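Local coordinates for protein beta-glucosidase (Chaetomella raphigera, PDB 6JXG) that probably hydrolyses terminal, non-reducing beta-D-glucosyl residues to release beta-D-glucose, as a secreted glycoside hydrolase family 3 enzyme of cellulose breakdown, at residues P38-T43 with C55-P60; I63-N68 with S307-G312; K99-N104 with P316-D321; C369-C374 with S385-F390. All coordinates share one frame; numbering follows the deposited sequence.

How the contacts relate
Contact 1 is a buried strand pair at the edge of the barrel-type sheet, held by backbone bonds and a disulfide. Contact 4 is also buried, but it joins two parts of one loop, between strand 351-355 and helix 396-406, through an arginine. Contacts 2 and 3 are only partly buried. They fasten the long loop between helices 278-294 and 323-332 to the N-terminal region, contact 2 by one backbone hydrogen bond, a weak amide bond and the packing of Phe65, contact 3 by apolar side chains alone. Contacts 1, 2 and 3 touch one another. Contact 2 also meets contact 4 through the Arg64-Asp371 salt bridge, whereas contacts 3 and 4 stay about 7 Å apart at their nearest atoms.

Contact 1 (P38-T43 with C55-P60); sequences PCVGNT and CYQDGP
Tyr56 N donates to Gly41 O at 2.9 Å in a nearly straight bond (166°). The return bond runs from Gly41 N to Tyr56 O at 3.0 Å, so Gly41 and Tyr56 form an antiparallel hydrogen-bonded pair. Asn42 and Cys55 follow as a non-hydrogen-bonded pair. Val40 also faces Tyr56. Its N donates to the side-chain OE1 of Gln57 at 2.9 Å, arriving from above the amide carbonyl plane. Gln57 is bent at chi2 (76°), which brings its amide toward segment 38-43 to meet this N-H. The same amide lies against Val40 CG2, the two side chains crossing at about a right angle. Gln57 NE2 donates outside the pair, to Arg64 O and Ser308 OG. Val40 CG1 reaches Asp58 OD2 at 3.6 Å, but the main partner of that carboxylate is Arg64. A disulfide, Cys39 SG to Cys55 SG at 2.0 Å, ties the segments covalently. At the far end one water bridges Thr43 OG1 and Tyr56 OH, lying in the plane of the tyrosine ring at its edge. Val40 and Gly41 together opposite Tyr56 make a classic beta bulge, here in the antiparallel edge of the otherwise parallel sheet of the family 3 N-terminal domain.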
loop_
_atom_site.group_PDB
_atom_site.type_symbol
_atom_site.label_atom_id
_atom_site.label_comp_id
_atom_site.label_asym_id
_atom_site.label_seq_id
_atom_site.Cartn_x
_atom_site.Cartn_y
_atom_site.Cartn_z
ATOM N N PRO A 38 -26.302 -4.869 3.062
ATOM C CA PRO A 38 -26.027 -3.943 1.993
ATOM C C PRO A 38 -24.529 -3.711 1.736
ATOM O O PRO A 38 -24.138 -3.283 0.661
ATOM C CB PRO A 38 -26.628 -2.644 2.489
ATOM C CG PRO A 38 -26.460 -2.720 3.968
ATOM C CD PRO A 38 -26.796 -4.174 4.279
ATOM N N CYS A 39 -23.725 -4.044 2.713
ATOM C CA CYS A 39 -22.270 -3.874 2.641
ATOM C C CYS A 39 -21.563 -5.160 2.177
ATOM O O CYS A 39 -22.150 -6.226 2.126
ATOM C CB CYS A 39 -21.750 -3.414 4.021
ATOM S SG CYS A 39 -22.627 -1.918 4.573
ATOM N N VAL A 40 -20.256 -5.062 1.940
ATOM C CA VAL A 40 -19.462 -6.215 1.549
ATOM C C VAL A 40 -19.562 -7.308 2.607
ATOM O O VAL A 40 -19.511 -8.520 2.283
ATOM C CB VAL A 40 -18.011 -5.760 1.212
ATOM C CG1 VAL A 40 -17.071 -6.923 0.866
ATOM C CG2 VAL A 40 -18.109 -4.849 -0.001
ATOM N N GLY A 41 -19.685 -6.871 3.838
ATOM C CA GLY A 41 -19.967 -7.733 5.011
ATOM C C GLY A 41 -20.820 -6.997 6.018
ATOM O O GLY A 41 -20.690 -5.789 6.174
ATOM N N ASN A 42 -21.685 -7.731 6.701
ATOM C CA ASN A 42 -22.446 -7.139 7.831
ATOM C C ASN A 42 -22.636 -8.130 8.923
ATOM O O ASN A 42 -22.689 -9.350 8.705
ATOM C CB ASN A 42 -23.860 -6.679 7.372
ATOM C CG ASN A 42 -23.862 -5.451 6.505
ATOM O OD1 ASN A 42 -23.906 -4.245 6.999
ATOM N ND2 ASN A 42 -23.939 -5.694 5.227
ATOM N N THR A 43 -22.734 -7.623 10.141
ATOM C CA THR A 43 -23.313 -8.366 11.211
ATOM C C THR A 43 -24.660 -7.739 11.608
ATOM O O THR A 43 -24.884 -6.559 11.371
ATOM C CB THR A 43 -22.354 -8.498 12.431
ATOM O OG1 THR A 43 -21.838 -7.232 12.805
ATOM C CG2 THR A 43 -21.241 -9.434 12.088
ATOM N N CYS A 55 -21.205 -2.458 9.375
ATOM C CA CYS A 55 -21.022 -2.409 7.918
ATOM C C CYS A 55 -19.505 -2.458 7.650
ATOM O O CYS A 55 -18.757 -1.567 8.125
ATOM C CB CYS A 55 -21.631 -1.126 7.351
ATOM S SG CYS A 55 -21.238 -0.822 5.580
ATOM N N TYR A 56 -19.096 -3.513 6.923
ATOM C CA TYR A 56 -17.705 -3.700 6.511
ATOM C C TYR A 56 -17.666 -3.489 4.999
ATOM O O TYR A 56 -18.393 -4.205 4.244
ATOM C CB TYR A 56 -17.283 -5.135 6.817
ATOM C CG TYR A 56 -17.183 -5.537 8.284
ATOM C CD1 TYR A 56 -15.943 -5.754 8.898
ATOM C CD2 TYR A 56 -18.293 -5.783 9.018
ATOM C CE1 TYR A 56 -15.872 -6.136 10.188
ATOM C CE2 TYR A 56 -18.236 -6.148 10.339
ATOM C CZ TYR A 56 -17.012 -6.346 10.929
ATOM O OH TYR A 56 -16.977 -6.745 12.240
ATOM N N GLN A 57 -16.848 -2.544 4.559
ATOM C CA GLN A 57 -16.839 -2.157 3.164
ATOM C C GLN A 57 -15.388 -2.064 2.607
ATOM O O GLN A 57 -14.508 -1.459 3.215
ATOM C CB GLN A 57 -17.598 -0.851 2.915
ATOM C CG GLN A 57 -17.923 -0.601 1.445
ATOM C CD GLN A 57 -19.081 -1.476 0.967
ATOM O OE1 GLN A 57 -19.720 -2.206 1.756
ATOM N NE2 GLN A 57 -19.381 -1.394 -0.331
ATOM N N ASP A 58 -15.205 -2.635 1.422
ATOM C CA ASP A 58 -13.946 -2.418 0.637
ATOM C C ASP A 58 -13.916 -0.939 0.133
ATOM O O ASP A 58 -14.961 -0.223 0.115
ATOM C CB ASP A 58 -13.912 -3.329 -0.571
ATOM C CG ASP A 58 -13.585 -4.770 -0.259
ATOM O OD1 ASP A 58 -12.710 -4.950 0.583
ATOM O OD2 ASP A 58 -14.208 -5.695 -0.865
ATOM N N GLY A 59 -12.764 -0.417 -0.234
ATOM C CA GLY A 59 -11.484 -1.094 -0.126
ATOM C C GLY A 59 -10.445 -0.053 0.221
ATOM O O GLY A 59 -10.778 1.036 0.658
ATOM N N PRO A 60 -9.154 -0.377 0.028
ATOM C CA PRO A 60 -8.072 0.519 0.484
ATOM C C PRO A 60 -7.941 1.881 -0.176
ATOM O O PRO A 60 -7.398 2.792 0.474
ATOM C CB PRO A 60 -6.775 -0.372 0.308
ATOM C CG PRO A 60 -7.329 -1.795 0.256
ATOM C CD PRO A 60 -8.656 -1.696 -0.392
HETATM O O HOH W 1 -19.154 -7.523 13.693
#

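Contact 2 (I63-N68 with S307-G312); sequences IRFVQN and SSWNGG. With NAG (2-acetamido-2-deoxy-beta-D-glucopyranose), chain B.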
loop_
_atom_site.group_PDB
_atom_site.type_symbol
_atom_site.label_atom_id
_atom_site.label_comp_id
_atom_site.label_asym_id
_atom_site.label_seq_id
_atom_site.Cartn_x
_atom_site.Cartn_y
_atom_site.Cartn_z
ATOM N N ILE A 63 -14.175 3.886 -1.629
ATOM C CA ILE A 63 -15.339 3.060 -1.254
ATOM C C ILE A 63 -15.728 2.243 -2.469
ATOM O O ILE A 63 -15.951 2.818 -3.587
ATOM C CB ILE A 63 -16.548 3.921 -0.888
ATOM C CG1 ILE A 63 -16.184 5.057 0.073
ATOM C CG2 ILE A 63 -17.664 3.012 -0.342
ATOM C CD1 ILE A 63 -15.444 4.639 1.324
ATOM N N ARG A 64 -15.730 0.925 -2.327
ATOM C CA ARG A 64 -16.139 0.039 -3.407
ATOM C C ARG A 64 -17.699 0.044 -3.590
ATOM O O ARG A 64 -18.451 0.201 -2.624
ATOM C CB ARG A 64 -15.649 -1.351 -3.099
ATOM C CG ARG A 64 -15.708 -2.325 -4.274
ATOM C CD ARG A 64 -15.222 -3.699 -3.766
ATOM N NE ARG A 64 -15.377 -4.644 -4.859
ATOM C CZ ARG A 64 -15.391 -5.989 -4.717
ATOM N NH1 ARG A 64 -15.257 -6.580 -3.535
ATOM N NH2 ARG A 64 -15.573 -6.717 -5.805
ATOM N N PHE A 65 -18.110 -0.030 -4.847
ATOM C CA PHE A 65 -19.508 -0.180 -5.340
ATOM C C PHE A 65 -20.310 1.144 -5.309
ATOM O O PHE A 65 -21.071 1.448 -6.240
ATOM C CB PHE A 65 -20.290 -1.315 -4.614
ATOM C CG PHE A 65 -19.692 -2.701 -4.776
ATOM C CD1 PHE A 65 -19.628 -3.309 -6.023
ATOM C CD2 PHE A 65 -19.254 -3.434 -3.703
ATOM C CE1 PHE A 65 -19.113 -4.581 -6.199
ATOM C CE2 PHE A 65 -18.755 -4.741 -3.894
ATOM C CZ PHE A 65 -18.696 -5.301 -5.137
ATOM N N VAL A 66 -20.210 1.894 -4.234
ATOM C CA VAL A 66 -21.032 3.081 -4.033
ATOM C C VAL A 66 -20.682 4.213 -5.008
ATOM O O VAL A 66 -19.509 4.494 -5.295
ATOM C CB VAL A 66 -20.873 3.560 -2.582
ATOM C CG1 VAL A 66 -21.747 4.748 -2.270
ATOM C CG2 VAL A 66 -21.171 2.442 -1.626
ATOM N N GLN A 67 -21.715 4.871 -5.541
ATOM C CA GLN A 67 -21.521 5.951 -6.436
ATOM C C GLN A 67 -21.209 7.252 -5.661
ATOM O O GLN A 67 -21.442 7.354 -4.412
ATOM C CB GLN A 67 -22.725 6.126 -7.371
ATOM C CG GLN A 67 -23.109 4.926 -8.170
ATOM C CD GLN A 67 -21.924 4.423 -8.944
ATOM O OE1 GLN A 67 -21.367 5.169 -9.708
ATOM N NE2 GLN A 67 -21.474 3.181 -8.688
ATOM N N ASN A 68 -20.674 8.221 -6.410
ATOM C CA ASN A 68 -20.345 9.553 -5.851
ATOM C C ASN A 68 -19.394 9.430 -4.683
ATOM O O ASN A 68 -19.565 10.077 -3.672
ATOM C CB ASN A 68 -21.595 10.264 -5.390
ATOM C CG ASN A 68 -22.219 11.071 -6.473
ATOM O OD1 ASN A 68 -21.522 11.598 -7.368
ATOM N ND2 ASN A 68 -23.539 11.160 -6.440
ATOM N N SER A 307 -27.060 0.412 -1.141
ATOM C CA SER A 307 -26.653 -1.008 -1.248
ATOM C C SER A 307 -25.486 -1.163 -2.185
ATOM O O SER A 307 -25.419 -0.540 -3.260
ATOM C CB SER A 307 -27.847 -1.872 -1.752
ATOM O OG SER A 307 -27.640 -3.273 -1.879
ATOM N N SER A 308 -24.586 -2.099 -1.837
ATOM C CA SER A 308 -23.545 -2.549 -2.779
ATOM C C SER A 308 -24.091 -3.205 -4.022
ATOM O O SER A 308 -23.394 -3.296 -5.031
ATOM C CB SER A 308 -22.638 -3.538 -2.022
ATOM O OG SER A 308 -21.889 -2.858 -0.977
ATOM N N TRP A 309 -25.315 -3.732 -3.971
ATOM C CA TRP A 309 -25.767 -4.699 -4.980
ATOM C C TRP A 309 -26.859 -4.083 -5.907
ATOM O O TRP A 309 -27.362 -4.749 -6.788
ATOM C CB TRP A 309 -26.311 -5.965 -4.303
ATOM C CG TRP A 309 -25.571 -6.317 -3.046
ATOM C CD1 TRP A 309 -26.032 -6.262 -1.766
ATOM C CD2 TRP A 309 -24.180 -6.660 -2.955
ATOM N NE1 TRP A 309 -25.022 -6.567 -0.869
ATOM C CE2 TRP A 309 -23.889 -6.865 -1.580
ATOM C CE3 TRP A 309 -23.182 -6.882 -3.894
ATOM C CZ2 TRP A 309 -22.641 -7.154 -1.151
ATOM C CZ3 TRP A 309 -21.947 -7.232 -3.457
ATOM C CH2 TRP A 309 -21.686 -7.383 -2.119
ATOM N N ASN A 310 -27.196 -2.817 -5.711
ATOM C CA ASN A 310 -28.256 -2.154 -6.560
ATOM C C ASN A 310 -27.685 -1.120 -7.471
ATOM O O ASN A 310 -28.424 -0.259 -7.942
ATOM C CB ASN A 310 -29.343 -1.519 -5.608
ATOM C CG ASN A 310 -28.881 -0.238 -4.938
ATOM O OD1 ASN A 310 -27.705 0.059 -5.015
ATOM N ND2 ASN A 310 -29.778 0.513 -4.233
ATOM N N GLY A 311 -26.361 -1.169 -7.683
ATOM C CA GLY A 311 -25.584 -0.204 -8.459
ATOM C C GLY A 311 -24.865 0.797 -7.594
ATOM O O GLY A 311 -24.291 1.742 -8.099
ATOM N N GLY A 312 -24.949 0.637 -6.266
ATOM C CA GLY A 312 -24.293 1.560 -5.342
ATOM C C GLY A 312 -25.085 2.815 -5.099
ATOM O O GLY A 312 -24.509 3.898 -4.871
HETATM C C1 NAG B . -24.248 11.955 -7.410
HETATM C C2 NAG B . -25.599 11.415 -7.872
HETATM C C3 NAG B . -26.286 12.485 -8.699
HETATM C C4 NAG B . -26.454 13.708 -7.822
HETATM C C5 NAG B . -25.040 14.166 -7.509
HETATM C C6 NAG B . -24.906 15.483 -6.757
HETATM C C7 NAG B . -25.808 9.021 -8.257
HETATM C C8 NAG B . -25.570 7.836 -9.144
HETATM N N2 NAG B . -25.430 10.216 -8.678
HETATM O O3 NAG B . -27.544 11.980 -9.074
HETATM O O4 NAG B . -27.197 14.690 -8.517
HETATM O O5 NAG B . -24.484 13.164 -6.700
HETATM O O6 NAG B . -25.850 15.361 -5.722
HETATM O O7 NAG B . -26.347 8.881 -7.172
#
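Phe65 lies against Ser308 and Trp309. Its CD2 is 3.8 Å from Ser308 CB. Farther out, CE2 comes to 4.1 Å from Trp309 CZ3, with the two ring planes inclined at 54°. The carbonyl of Phe65 is approached by a C-H of the glycine opposite, with Gly312 CA 3.3 Å from Phe65 O. Gly312 has no side chain, and the backbones can therefore come this close. Val66 follows, with CG1 beside Gly312 O. Gln67 makes the main polar link: its N donates to Gly312 O at 3.0 Å, almost perfectly straight (176°). Its side chain, bent at chi2 (-54°), curls back over the loop. There NE2 makes weak bonds to Gly311 O (3.2 Å) and Phe65 O, while its stronger partner is Asp389. On the outer side, Gln67 CB touches the acetyl methyl C8 of the sugar at 3.8 Å. That sugar is N-linked through Asn68 ND2 to its C1. The 63-68 loop follows strand 55-57, where Phe65 packs on Gln57. Ile63 rests on helix 84-100, and the extended Arg64 side chain passes one face of the Phe65 ring, its CG above the rim. The 307-312 loop runs between helices 278-294 and 323-332.

Contact 3 (K99-N104 with P316-D321); sequences KALGIN and PNVQAD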
loop_
_atom_site.group_PDB
_atom_site.type_symbol
_atom_site.label_atom_id
_atom_site.label_comp_id
_atom_site.label_asym_id
_atom_site.label_seq_id
_atom_site.Cartn_x
_atom_site.Cartn_y
_atom_site.Cartn_z
ATOM N N LYS A 99 -17.267 7.199 6.846
ATOM C CA LYS A 99 -18.158 7.601 7.928
ATOM C C LYS A 99 -19.465 8.193 7.399
ATOM O O LYS A 99 -20.567 7.885 7.907
ATOM C CB LYS A 99 -17.469 8.616 8.868
ATOM C CG LYS A 99 -18.470 9.256 9.846
ATOM C CD LYS A 99 -17.828 9.753 11.149
ATOM C CE LYS A 99 -18.909 10.421 12.053
ATOM N NZ LYS A 99 -18.376 11.610 12.845
ATOM N N ALA A 100 -19.330 9.079 6.415
ATOM C CA ALA A 100 -20.485 9.805 5.899
ATOM C C ALA A 100 -21.514 8.824 5.269
ATOM O O ALA A 100 -22.705 9.104 5.253
ATOM C CB ALA A 100 -20.028 10.878 4.925
ATOM N N LEU A 101 -21.033 7.687 4.732
ATOM C CA LEU A 101 -21.850 6.595 4.253
ATOM C C LEU A 101 -22.328 5.579 5.304
ATOM O O LEU A 101 -22.999 4.628 4.950
ATOM C CB LEU A 101 -21.024 5.835 3.206
ATOM C CG LEU A 101 -20.794 6.666 1.923
ATOM C CD1 LEU A 101 -19.905 5.924 0.915
ATOM C CD2 LEU A 101 -22.054 7.120 1.220
ATOM N N GLY A 102 -21.900 5.723 6.558
ATOM C CA GLY A 102 -22.310 4.877 7.638
ATOM C C GLY A 102 -21.493 3.587 7.649
ATOM O O GLY A 102 -21.838 2.650 8.315
ATOM N N ILE A 103 -20.368 3.581 6.946
ATOM C CA ILE A 103 -19.468 2.404 6.959
ATOM C C ILE A 103 -18.769 2.315 8.287
ATOM O O ILE A 103 -18.080 3.258 8.727
ATOM C CB ILE A 103 -18.480 2.453 5.780
ATOM C CG1 ILE A 103 -19.266 2.346 4.496
ATOM C CG2 ILE A 103 -17.418 1.330 5.879
ATOM C CD1 ILE A 103 -18.506 2.560 3.245
ATOM N N ASN A 104 -18.912 1.172 8.976
ATOM C CA ASN A 104 -18.223 1.032 10.241
ATOM C C ASN A 104 -16.709 0.689 10.128
ATOM O O ASN A 104 -15.869 1.286 10.845
ATOM C CB ASN A 104 -18.901 0.037 11.186
ATOM C CG ASN A 104 -20.295 0.525 11.656
ATOM O OD1 ASN A 104 -20.450 1.384 12.607
ATOM N ND2 ASN A 104 -21.267 0.068 10.978
ATOM N N PRO A 316 -25.630 9.653 0.018
ATOM C CA PRO A 316 -25.320 11.042 -0.349
ATOM C C PRO A 316 -24.010 11.153 -1.182
ATOM O O PRO A 316 -23.187 10.174 -1.239
ATOM C CB PRO A 316 -25.159 11.680 0.975
ATOM C CG PRO A 316 -24.609 10.623 1.827
ATOM C CD PRO A 316 -25.330 9.387 1.418
ATOM N N ASN A 317 -23.796 12.312 -1.792
ATOM C CA ASN A 317 -22.555 12.503 -2.515
ATOM C C ASN A 317 -21.537 12.881 -1.467
ATOM O O ASN A 317 -21.702 13.901 -0.814
ATOM C CB ASN A 317 -22.701 13.570 -3.542
ATOM C CG ASN A 317 -21.361 14.076 -4.069
ATOM O OD1 ASN A 317 -20.385 13.364 -4.136
ATOM N ND2 ASN A 317 -21.367 15.290 -4.529
ATOM N N VAL A 318 -20.543 12.038 -1.257
ATOM C CA VAL A 318 -19.582 12.282 -0.179
ATOM C C VAL A 318 -18.210 12.774 -0.683
ATOM O O VAL A 318 -17.275 12.799 0.087
ATOM C CB VAL A 318 -19.438 11.011 0.705
ATOM C CG1 VAL A 318 -20.767 10.589 1.341
ATOM C CG2 VAL A 318 -18.887 9.852 -0.062
ATOM N N GLN A 319 -18.066 13.127 -1.944
ATOM C CA GLN A 319 -16.745 13.464 -2.516
ATOM C C GLN A 319 -16.075 14.655 -1.870
ATOM O O GLN A 319 -14.858 14.714 -1.832
ATOM C CB GLN A 319 -16.829 13.739 -3.989
ATOM C CG GLN A 319 -17.230 12.478 -4.768
ATOM C CD GLN A 319 -17.327 12.769 -6.243
ATOM O OE1 GLN A 319 -16.337 13.031 -6.888
ATOM N NE2 GLN A 319 -18.553 12.774 -6.771
ATOM N N ALA A 320 -16.882 15.605 -1.419
ATOM C CA ALA A 320 -16.371 16.775 -0.754
ATOM C C ALA A 320 -15.229 17.382 -1.627
ATOM O O ALA A 320 -15.394 17.464 -2.841
ATOM C CB ALA A 320 -15.950 16.412 0.671
ATOM N N ASP A 321 -14.121 17.806 -1.017
ATOM C CA ASP A 321 -12.984 18.402 -1.708
ATOM C C ASP A 321 -11.847 17.373 -1.836
ATOM O O ASP A 321 -10.669 17.728 -1.974
ATOM C CB ASP A 321 -12.500 19.665 -0.933
ATOM C CG ASP A 321 -12.103 19.365 0.486
ATOM O OD1 ASP A 321 -11.412 20.202 1.061
ATOM O OD2 ASP A 321 -12.419 18.308 1.040
#
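Ala100 and Leu101 meet Pro316 and Val318 in a small, purely apolar contact, where the end of helix 84-100 abuts the long loop between helices 278-294 and 323-332. No hydrogen bond crosses it. Val318 CG1 fits between Ala100, the last helical residue, and Leu101 just after it, at 3.7 Å from Ala100 CB and 3.7 Å from Leu101 CD2. That methyl stands beside the backbone N of Val318 and anti to its carbonyl carbon (chi1 -60°). The second methyl, CG2, reaches Leu101 CD1 at 4.2 Å. Leu101 CD2 also meets the proline ring, at 4.0 Å from Pro316 CD. Leu101 therefore bridges Pro316 and Val318 with one branch. The helix closes here in a Schellman motif: Gly102 has positive phi and its N bonds back to Lys99 O. Leu101 O receives the indole N-H of Trp306, a residue earlier in the same long loop. On the loop side an Asx turn shapes the backbone around Val318. Asn317 OD1 accepts from Gln319 N at 3.2 Å and from Gln319 NE2 at 3.3 Å, the two donors coming from opposite faces of its amide plane. Val318 also pairs through its backbone with Asn68, and its side chain touches Glu97.

Contact 4 (C369-C374 with S385-F390); sequences CSDRGC and SGTADF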
loop_
_atom_site.group_PDB
_atom_site.type_symbol
_atom_site.label_atom_id
_atom_site.label_comp_id
_atom_site.label_asym_id
_atom_site.label_seq_id
_atom_site.Cartn_x
_atom_site.Cartn_y
_atom_site.Cartn_z
ATOM N N CYS A 369 -15.605 -2.226 -16.924
ATOM C CA CYS A 369 -15.132 -3.604 -16.663
ATOM C C CYS A 369 -15.356 -3.848 -15.219
ATOM O O CYS A 369 -14.886 -3.071 -14.397
ATOM C CB CYS A 369 -13.606 -3.780 -17.008
ATOM S SG CYS A 369 -13.143 -3.247 -18.710
ATOM N N SER A 370 -15.991 -4.969 -14.891
ATOM C CA SER A 370 -16.333 -5.321 -13.535
ATOM C C SER A 370 -15.059 -5.364 -12.674
ATOM O O SER A 370 -14.038 -5.970 -13.062
ATOM C CB SER A 370 -17.008 -6.687 -13.554
ATOM O OG SER A 370 -17.286 -7.112 -12.255
ATOM N N ASP A 371 -15.085 -4.708 -11.522
ATOM C CA ASP A 371 -13.923 -4.676 -10.627
ATOM C C ASP A 371 -12.625 -4.226 -11.318
ATOM O O ASP A 371 -11.559 -4.557 -10.888
ATOM C CB ASP A 371 -13.713 -6.032 -9.939
ATOM C CG ASP A 371 -14.900 -6.454 -9.075
ATOM O OD1 ASP A 371 -15.593 -5.572 -8.545
ATOM O OD2 ASP A 371 -15.063 -7.670 -8.864
ATOM N N ARG A 372 -12.758 -3.404 -12.359
ATOM C CA ARG A 372 -11.635 -2.839 -13.180
ATOM C C ARG A 372 -10.807 -3.960 -13.826
ATOM O O ARG A 372 -9.602 -3.781 -14.104
ATOM C CB ARG A 372 -10.729 -1.898 -12.377
ATOM C CG ARG A 372 -11.475 -0.974 -11.419
ATOM C CD ARG A 372 -12.180 0.135 -12.192
ATOM N NE ARG A 372 -13.471 -0.284 -12.754
ATOM C CZ ARG A 372 -14.627 -0.256 -12.141
ATOM N NH1 ARG A 372 -15.700 -0.665 -12.796
ATOM N NH2 ARG A 372 -14.761 0.232 -10.925
ATOM N N GLY A 373 -11.479 -5.064 -14.138
ATOM C CA GLY A 373 -10.848 -6.261 -14.711
ATOM C C GLY A 373 -10.583 -6.170 -16.196
ATOM O O GLY A 373 -10.926 -7.068 -16.969
ATOM N N CYS A 374 -9.890 -5.139 -16.606
ATOM C CA CYS A 374 -9.293 -5.075 -17.911
ATOM C C CYS A 374 -8.191 -4.007 -17.882
ATOM O O CYS A 374 -8.199 -3.098 -16.997
ATOM C CB CYS A 374 -10.379 -4.675 -18.961
ATOM S SG CYS A 374 -10.987 -2.977 -18.873
ATOM N N SER A 385 -10.919 -6.540 -5.468
ATOM C CA SER A 385 -11.686 -5.943 -4.405
ATOM C C SER A 385 -11.180 -4.592 -3.983
ATOM O O SER A 385 -11.937 -3.800 -3.437
ATOM C CB SER A 385 -11.688 -6.858 -3.180
ATOM O OG SER A 385 -10.364 -6.872 -2.677
ATOM N N GLY A 386 -9.905 -4.304 -4.264
ATOM C CA GLY A 386 -9.266 -3.008 -3.883
ATOM C C GLY A 386 -9.510 -1.864 -4.867
ATOM O O GLY A 386 -8.560 -1.147 -5.273
ATOM N N THR A 387 -10.769 -1.736 -5.263
ATOM C CA THR A 387 -11.236 -0.849 -6.307
ATOM C C THR A 387 -12.372 0.022 -5.862
ATOM O O THR A 387 -12.957 -0.182 -4.793
ATOM C CB THR A 387 -11.632 -1.635 -7.581
ATOM O OG1 THR A 387 -12.654 -2.618 -7.312
ATOM C CG2 THR A 387 -10.310 -2.344 -8.157
ATOM N N ALA A 388 -12.752 0.927 -6.762
ATOM C CA ALA A 388 -13.875 1.867 -6.609
ATOM C C ALA A 388 -14.307 2.239 -8.023
ATOM O O ALA A 388 -13.532 2.043 -8.939
ATOM C CB ALA A 388 -13.482 3.108 -5.882
ATOM N N ASP A 389 -15.517 2.789 -8.125
ATOM C CA ASP A 389 -16.056 3.295 -9.404
ATOM C C ASP A 389 -15.530 4.713 -9.512
ATOM O O ASP A 389 -15.554 5.435 -8.526
ATOM C CB ASP A 389 -17.557 3.257 -9.408
ATOM C CG ASP A 389 -18.115 1.850 -9.677
ATOM O OD1 ASP A 389 -17.373 0.835 -9.654
ATOM O OD2 ASP A 389 -19.332 1.805 -9.950
ATOM N N PHE A 390 -14.908 5.059 -10.642
ATOM C CA PHE A 390 -14.435 6.398 -10.845
ATOM C C PHE A 390 -15.630 7.333 -10.983
ATOM O O PHE A 390 -16.546 7.012 -11.756
ATOM C CB PHE A 390 -13.656 6.520 -12.153
ATOM C CG PHE A 390 -12.374 5.722 -12.198
ATOM C CD1 PHE A 390 -11.247 6.233 -11.664
ATOM C CD2 PHE A 390 -12.322 4.472 -12.831
ATOM C CE1 PHE A 390 -10.039 5.555 -11.755
ATOM C CE2 PHE A 390 -11.138 3.783 -12.933
ATOM C CZ PHE A 390 -9.995 4.318 -12.376
HETATM O O HOH W 2 -15.302 -3.156 -7.574
HETATM O O HOH W 3 -18.425 -0.965 -11.647
#
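Arg372 fills the tight part of this contact, reaching Thr387, Ala388, Asp389 and Phe390. Its CG packs on Thr387 CG2 at 3.7 Å, and CD touches Phe390 CE2 at 3.9 Å. Bends at chi2 (-74°) and chi3 (82°) fold the chain so that the guanidinium reaches the opposite backbone. There NH2 serves two acceptors: Ala388 O at 3.0 Å and Asp389 OD1 at 3.0 Å, the second a salt bridge. Both acceptors lie near the guanidinium plane, at its edge, yet NH2 stands above the plane of the carbonyl and of the carboxylate. NH1 adds a weak bond back to Cys369 O, which helps fix the rotation of the group. The Cys369-Cys374 disulfide closes the turn carrying Arg372. Both segments belong to the loop between strand 351-355 and helix 396-406, in the family 3 C-terminal domain. The looser side is wetter. One water links Arg372 NH1 to Asp389 OD1, at 2.9 Å from the latter. Another joins Asp371 OD1 to Thr387 OG1, whose direct separation is 4.3 Å. Here Asp371 OD1 pairs with Arg64 and Asp389 OD2 accepts from Gln67, both of the N-terminal region. Asp371 OD2 also binds Tyr444, and Thr387 OG1 is further held by Gly384 O.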